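Local coordinates for putative uncharacterized protein (Pseudomonas phage 201phi2-1, PDB 3R4V) that is a phage tubulin-like protein of unknown function that binds guanosine-5'-diphosphate, at residues Lys61-Leu64 and Pro65-Pro69; Glu170-Arg173 and Lys174-Leu178. All coordinates share one frame; numbering follows the deposited sequence. Where two conformers were deposited one is given.

Contact 1 (Lys61-Leu64 and Pro65-Pro69); sequences KVIL and PLVRP
Ile63 and Val67, one helical turn apart, touch through Ile63 CG2 and Val67 CG1 at 3.7 Å, the two side chains slanting across each other. The torsion of Ile63 sets this up: CG2 lies trans to the backbone N (the companion branch CG1 has chi1 -74°) and leans along the helix toward the next turn. The peptide bond brings Pro65 CD within 3.4 Å of Leu64 CB, and the proline ring stands roughly perpendicular to the leucine side chain.

Pro65 illustrates how a helix accommodates an imino acid. Its N has no hydrogen to return to the preceding turn, and CD occupies that place, 3.1 Å from Lys61 O. The helix kinks here. Leu66 N also misses the carbonyl four back, lying 4.2 Å from Val62 O, and makes a weak bond to Ile63 O instead. Regular bonding resumes at Val67, whose N reaches Ile63 O, and continues with Arg68 N on Leu64 O at 2.9 Å; the second is the straighter, at 155° on the hydrogen. Leu64 O also accepts a weak bond from Val67 N, so both carbonyls are shared and Val67 N is bifurcated as the chain tightens into the 3-10 turn at Arg68 and Pro69.

Upstream, Asn59 OD1 accepts a hydrogen bond from Val62 N. Leu64 and Val67 lean on helix 95-108, through Val97 among others, while Ile63 meets the loop at Ser94, its side chain about 5 Å from the bound guanosine-5'-diphosphate; helix 60-67 thus lies at the surface, beside the nucleotide and against helix 95-108.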
ATOM      1  N   LYS A  61      12.716   6.228  11.541  1.00 24.36           N
ATOM      2  CA  LYS A  61      13.102   6.023  12.932  1.00 29.33           C
ATOM      3  C   LYS A  61      12.893   7.304  13.749  1.00 29.90           C
ATOM      4  O   LYS A  61      12.602   7.266  14.951  1.00 29.46           O
ATOM      5  CB  LYS A  61      14.566   5.560  12.992  1.00 29.51           C
ATOM      6  CG  LYS A  61      15.064   5.223  14.390  1.00 40.86           C
ATOM      7  CD  LYS A  61      16.534   4.777  14.369  1.00 48.61           C
ATOM      8  CE  LYS A  61      16.687   3.259  14.397  1.00 54.79           C
ATOM      9  NZ  LYS A  61      16.499   2.677  15.764  1.00 61.37           N
ATOM     10  N   VAL A  62      13.039   8.439  13.073  1.00 25.37           N
ATOM     11  CA  VAL A  62      12.819   9.742  13.674  1.00 34.51           C
ATOM     12  C   VAL A  62      11.335  10.056  13.783  1.00 31.14           C
ATOM     13  O   VAL A  62      10.884  10.573  14.798  1.00 30.21           O
ATOM     14  CB  VAL A  62      13.508  10.847  12.862  1.00 35.65           C
ATOM     15  CG1 VAL A  62      12.978  12.210  13.252  1.00 36.05           C
ATOM     16  CG2 VAL A  62      15.014  10.776  13.049  1.00 32.21           C
ATOM     17  N   ILE A  63      10.579   9.725  12.742  1.00 29.41           N
ATOM     18  CA  ILE A  63       9.164  10.057  12.694  1.00 24.26           C
ATOM     19  C   ILE A  63       8.314   9.199  13.628  1.00 26.68           C
ATOM     20  O   ILE A  63       7.351   9.683  14.223  1.00 23.50           O
ATOM     21  CB  ILE A  63       8.630   9.980  11.253  1.00 28.32           C
ATOM     22  CG1 ILE A  63       9.130  11.196  10.465  1.00 34.66           C
ATOM     23  CG2 ILE A  63       7.106   9.896  11.244  1.00 29.76           C
ATOM     24  CD1 ILE A  63       9.041  11.046   8.972  1.00 47.93           C
ATOM     25  N   LEU A  64       8.675   7.930  13.762  1.00 25.00           N
ATOM     26  CA  LEU A  64       7.885   6.990  14.562  1.00 23.82           C
ATOM     27  C   LEU A  64       7.573   7.420  16.012  1.00 25.34           C
ATOM     28  O   LEU A  64       6.413   7.396  16.427  1.00 29.12           O
ATOM     29  CB  LEU A  64       8.532   5.594  14.524  1.00 24.11           C
ATOM     30  CG  LEU A  64       7.897   4.514  15.407  1.00 29.10           C
ATOM     31  CD1 LEU A  64       6.413   4.398  15.096  1.00 26.07           C
ATOM     32  CD2 LEU A  64       8.601   3.177  15.189  1.00 27.02           C
ATOM     33  N   PRO A  65       8.598   7.809  16.805  1.00 22.09           N
ATOM     34  CA  PRO A  65       8.278   8.154  18.199  1.00 30.29           C
ATOM     35  C   PRO A  65       7.406   9.405  18.306  1.00 27.11           C
ATOM     36  O   PRO A  65       6.685   9.568  19.286  1.00 30.98           O
ATOM     37  CB  PRO A  65       9.656   8.387  18.853  1.00 28.51           C
ATOM     38  CG  PRO A  65      10.618   8.549  17.714  1.00 28.65           C
ATOM     39  CD  PRO A  65      10.043   7.845  16.519  1.00 24.30           C
ATOM     40  N   LEU A  66       7.464  10.266  17.294  1.00 28.59           N
ATOM     41  CA  LEU A  66       6.653  11.484  17.290  1.00 28.58           C
ATOM     42  C   LEU A  66       5.190  11.193  16.985  1.00 34.17           C
ATOM     43  O   LEU A  66       4.294  11.800  17.577  1.00 37.07           O
ATOM     44  CB  LEU A  66       7.195  12.472  16.259  1.00 29.18           C
ATOM     45  CG  LEU A  66       8.555  13.042  16.663  1.00 38.15           C
ATOM     46  CD1 LEU A  66       9.148  13.899  15.557  1.00 45.80           C
ATOM     47  CD2 LEU A  66       8.389  13.824  17.937  1.00 39.50           C
ATOM     48  N   VAL A  67       4.946  10.271  16.061  1.00 31.42           N
ATOM     49  CA  VAL A  67       3.579  10.040  15.597  1.00 30.84           C
ATOM     50  C   VAL A  67       2.848   8.946  16.367  1.00 30.08           C
ATOM     51  O   VAL A  67       1.626   8.970  16.466  1.00 30.62           O
ATOM     52  CB  VAL A  67       3.518   9.764  14.078  1.00 34.96           C
ATOM     53  CG1 VAL A  67       4.193  10.897  13.322  1.00 30.44           C
ATOM     54  CG2 VAL A  67       4.160   8.422  13.737  1.00 30.42           C
ATOM     55  N   ARG A  68       3.593   7.996  16.919  1.00 31.44           N
ATOM     56  CA  ARG A  68       2.981   6.867  17.615  1.00 34.02           C
ATOM     57  C   ARG A  68       1.939   7.281  18.662  1.00 32.02           C
ATOM     58  O   ARG A  68       0.840   6.743  18.679  1.00 31.32           O
ATOM     59  CB  ARG A  68       4.049   5.945  18.222  1.00 38.23           C
ATOM     60  CG  ARG A  68       3.483   4.783  19.028  1.00 42.90           C
ATOM     61  CD  ARG A  68       2.489   3.999  18.181  1.00 59.93           C
ATOM     62  NE  ARG A  68       1.922   2.850  18.882  1.00 72.22           N
ATOM     63  CZ  ARG A  68       0.716   2.828  19.442  1.00 79.50           C
ATOM     64  NH1 ARG A  68      -0.068   3.899  19.390  1.00 77.12           N
ATOM     65  NH2 ARG A  68       0.293   1.732  20.056  1.00 85.29           N
ATOM     66  N   PRO A  69       2.265   8.248  19.544  1.00 32.64           N
ATOM     67  CA  PRO A  69       1.271   8.558  20.575  1.00 31.36           C
ATOM     68  C   PRO A  69       0.014   9.232  20.021  1.00 33.05           C
ATOM     69  O   PRO A  69      -0.983   9.337  20.736  1.00 38.77           O
ATOM     70  CB  PRO A  69       2.024   9.525  21.515  1.00 38.60           C
ATOM     71  CG  PRO A  69       3.489   9.366  21.155  1.00 37.82           C
ATOM     72  CD  PRO A  69       3.488   9.054  19.698  1.00 30.82           C
TER

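Contact 2 (Glu170-Arg173 and Lys174-Leu178); sequences EKIR and KVVLL
Val176 N bonds to Ile172 O at 2.8 Å, the shortest of the backbone hydrogen bonds joining the two segments. The others follow the same alpha-helical pattern, each amide reaching the carbonyl four residues back: Val175 N to Lys171 O and Leu177 N to Arg173 O. The bond from Lys174 N to Glu170 O is weak, stretched to 3.3 Å.

That same Glu170 O takes part in a water bridge. One water donates to Glu170 O and accepts a weak bond from Lys174 NZ at 3.4 Å. Lys174 extends back along the helix, CG passing 3.6 Å from Glu170 O, before a bend at chi4 (58°) turns NZ toward the water. Glu170 has two conformers; in the one described, the water also donates to Glu170 OE1 at 2.8 Å, and OE1 and Lys174 NZ stand 4.8 Å apart, where their opposite charges probably still attract. Lys174 NZ also has a long, weak ion pair with Asp262.

The segments form the end of helix 161-178, probably the counterpart of the central core helix (H7) of tubulin and FtsZ. It touches strands 6-10 and 113-119 on the nucleotide-binding side and strand 264-270 on the C-terminal side. Two other charged ends find partners beyond the segments, Arg173 in a salt bridge with Asp23 and Lys171 with Glu167.

Apolar contact within the helix is slight: Ile172 CG2 meets Val176 CG2 at 4.2 Å, and Val176 CG2 also comes within 3.3 Å of Ile172 O. Much of the apolar packing is with the sheet, Ile172 and Val175 on Phe116, Val176 on Leu7, and Leu177 on Ile265, while Leu21 and Phe83 from loops cover Ile172 and Val175 respectively.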
ATOM      1  N   GLU A 170      -6.889   3.777 -10.537  0.58 27.02           N
ATOM      2  CA  GLU A 170      -7.813   2.944 -11.318  0.58 29.93           C
ATOM      3  C   GLU A 170      -8.010   1.575 -10.673  0.58 27.02           C
ATOM      4  O   GLU A 170      -9.098   0.996 -10.750  0.58 25.71           O
ATOM      5  CB  GLU A 170      -7.359   2.809 -12.769  0.58 37.17           C
ATOM      6  CG  GLU A 170      -7.629   4.051 -13.613  0.58 50.02           C
ATOM      7  CD  GLU A 170      -9.115   4.330 -13.791  0.58 58.27           C
ATOM      8  OE1 GLU A 170      -9.901   3.362 -13.869  0.58 60.59           O
ATOM      9  OE2 GLU A 170      -9.495   5.518 -13.849  0.58 61.18           O
ATOM     10  N   LYS A 171      -6.964   1.057 -10.034  1.00 22.22           N
ATOM     11  CA  LYS A 171      -7.092  -0.196  -9.293  1.00 21.88           C
ATOM     12  C   LYS A 171      -7.933  -0.014  -8.038  1.00 22.48           C
ATOM     13  O   LYS A 171      -8.745  -0.876  -7.700  1.00 26.08           O
ATOM     14  CB  LYS A 171      -5.723  -0.755  -8.913  1.00 25.23           C
ATOM     15  CG  LYS A 171      -4.902  -1.290 -10.074  1.00 34.92           C
ATOM     16  CD  LYS A 171      -3.489  -1.574  -9.572  1.00 40.42           C
ATOM     17  CE  LYS A 171      -2.629  -2.307 -10.575  1.00 47.39           C
ATOM     18  NZ  LYS A 171      -1.281  -2.559  -9.963  1.00 37.79           N
ATOM     19  N   ILE A 172      -7.740   1.109  -7.345  1.00 20.33           N
ATOM     20  CA  ILE A 172      -8.529   1.397  -6.158  1.00 19.05           C
ATOM     21  C   ILE A 172     -10.017   1.447  -6.497  1.00 22.06           C
ATOM     22  O   ILE A 172     -10.844   0.921  -5.762  1.00 22.94           O
ATOM     23  CB  ILE A 172      -8.085   2.704  -5.489  1.00 21.14           C
ATOM     24  CG1 ILE A 172      -6.692   2.500  -4.884  1.00 23.03           C
ATOM     25  CG2 ILE A 172      -9.071   3.094  -4.399  1.00 24.18           C
ATOM     26  CD1 ILE A 172      -6.130   3.720  -4.197  1.00 27.36           C
ATOM     27  N   ARG A 173     -10.352   2.088  -7.610  1.00 22.83           N
ATOM     28  CA  ARG A 173     -11.734   2.108  -8.078  1.00 23.53           C
ATOM     29  C   ARG A 173     -12.315   0.711  -8.318  1.00 26.21           C
ATOM     30  O   ARG A 173     -13.505   0.487  -8.087  1.00 28.02           O
ATOM     31  CB  ARG A 173     -11.850   2.933  -9.353  1.00 29.70           C
ATOM     32  CG  ARG A 173     -11.472   4.385  -9.151  1.00 33.24           C
ATOM     33  CD  ARG A 173     -11.978   5.228 -10.294  1.00 35.18           C
ATOM     34  NE  ARG A 173     -11.616   6.630 -10.123  1.00 36.24           N
ATOM     35  CZ  ARG A 173     -12.317   7.516  -9.417  1.00 38.97           C
ATOM     36  NH1 ARG A 173     -13.430   7.156  -8.786  1.00 36.22           N
ATOM     37  NH2 ARG A 173     -11.891   8.769  -9.333  1.00 35.98           N
ATOM     38  N   LYS A 174     -11.498  -0.215  -8.807  1.00 23.04           N
ATOM     39  CA  LYS A 174     -11.991  -1.578  -9.002  1.00 26.20           C
ATOM     40  C   LYS A 174     -12.296  -2.214  -7.647  1.00 24.51           C
ATOM     41  O   LYS A 174     -13.265  -2.952  -7.514  1.00 21.23           O
ATOM     42  CB  LYS A 174     -11.013  -2.441  -9.814  1.00 23.83           C
ATOM     43  CG  LYS A 174     -10.882  -2.051 -11.288  1.00 29.80           C
ATOM     44  CD  LYS A 174      -9.858  -2.933 -11.987  1.00 28.62           C
ATOM     45  CE  LYS A 174      -9.931  -2.815 -13.510  1.00 34.05           C
ATOM     46  NZ  LYS A 174      -9.743  -1.435 -14.012  1.00 32.50           N
ATOM     47  N   VAL A 175     -11.481  -1.922  -6.631  1.00 20.31           N
ATOM     48  CA  VAL A 175     -11.752  -2.459  -5.299  1.00 21.53           C
ATOM     49  C   VAL A 175     -12.987  -1.784  -4.698  1.00 19.97           C
ATOM     50  O   VAL A 175     -13.786  -2.433  -4.025  1.00 23.95           O
ATOM     51  CB  VAL A 175     -10.532  -2.313  -4.330  1.00 18.16           C
ATOM     52  CG1 VAL A 175     -10.903  -2.855  -2.950  1.00 17.88           C
ATOM     53  CG2 VAL A 175      -9.357  -3.070  -4.893  1.00 22.54           C
ATOM     54  N   VAL A 176     -13.141  -0.480  -4.931  1.00 23.89           N
ATOM     55  CA  VAL A 176     -14.326   0.230  -4.447  1.00 22.17           C
ATOM     56  C   VAL A 176     -15.562  -0.390  -5.076  1.00 24.53           C
ATOM     57  O   VAL A 176     -16.577  -0.579  -4.415  1.00 25.06           O
ATOM     58  CB  VAL A 176     -14.260   1.747  -4.730  1.00 21.68           C
ATOM     59  CG1 VAL A 176     -15.610   2.406  -4.464  1.00 27.02           C
ATOM     60  CG2 VAL A 176     -13.170   2.387  -3.856  1.00 21.36           C
ATOM     61  N   LEU A 177     -15.441  -0.747  -6.349  1.00 20.83           N
ATOM     62  CA  LEU A 177     -16.534  -1.413  -7.067  1.00 26.30           C
ATOM     63  C   LEU A 177     -16.808  -2.787  -6.455  1.00 26.98           C
ATOM     64  O   LEU A 177     -17.954  -3.132  -6.139  1.00 29.70           O
ATOM     65  CB  LEU A 177     -16.170  -1.560  -8.542  1.00 28.17           C
ATOM     66  CG  LEU A 177     -17.042  -2.496  -9.367  1.00 29.31           C
ATOM     67  CD1 LEU A 177     -18.428  -1.892  -9.513  1.00 32.88           C
ATOM     68  CD2 LEU A 177     -16.398  -2.752 -10.728  1.00 29.40           C
ATOM     69  N   LEU A 178     -15.743  -3.567  -6.287  1.00 23.64           N
ATOM     70  CA  LEU A 178     -15.839  -4.894  -5.686  1.00 24.80           C
ATOM     71  C   LEU A 178     -16.663  -4.885  -4.405  1.00 21.85           C
ATOM     72  O   LEU A 178     -17.528  -5.749  -4.219  1.00 25.77           O
ATOM     73  CB  LEU A 178     -14.440  -5.459  -5.400  1.00 21.61           C
ATOM     74  CG  LEU A 178     -14.377  -6.769  -4.596  1.00 21.20           C
ATOM     75  CD1 LEU A 178     -15.044  -7.897  -5.382  1.00 18.65           C
ATOM     76  CD2 LEU A 178     -12.929  -7.150  -4.226  1.00 17.98           C
TER
HETATM   77  O   HOH W   1     -11.235   1.280 -12.616  0.98 33.29           O

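In the fold
Both contacts are local, each within a single helix, yet they show how the same turn-to-turn bonding adapts to its setting. Contact 1 is largely exposed, on a helix interrupted by a proline, and its side-chain contacts across the segments are apolar; contact 2 is partly buried, on a regular helix whose apolar residues, with the stems of Lys171 and Lys174, meet strands while the charged ends find polar partners. They hold different elements, helix 60-67 and helix 161-178, and stand on opposite sides of the chain's centre, about 31 Å apart between centres. The first has a side chain close to the guanosine-5'-diphosphate, whereas Lys171 in the second is about 11 Å from it.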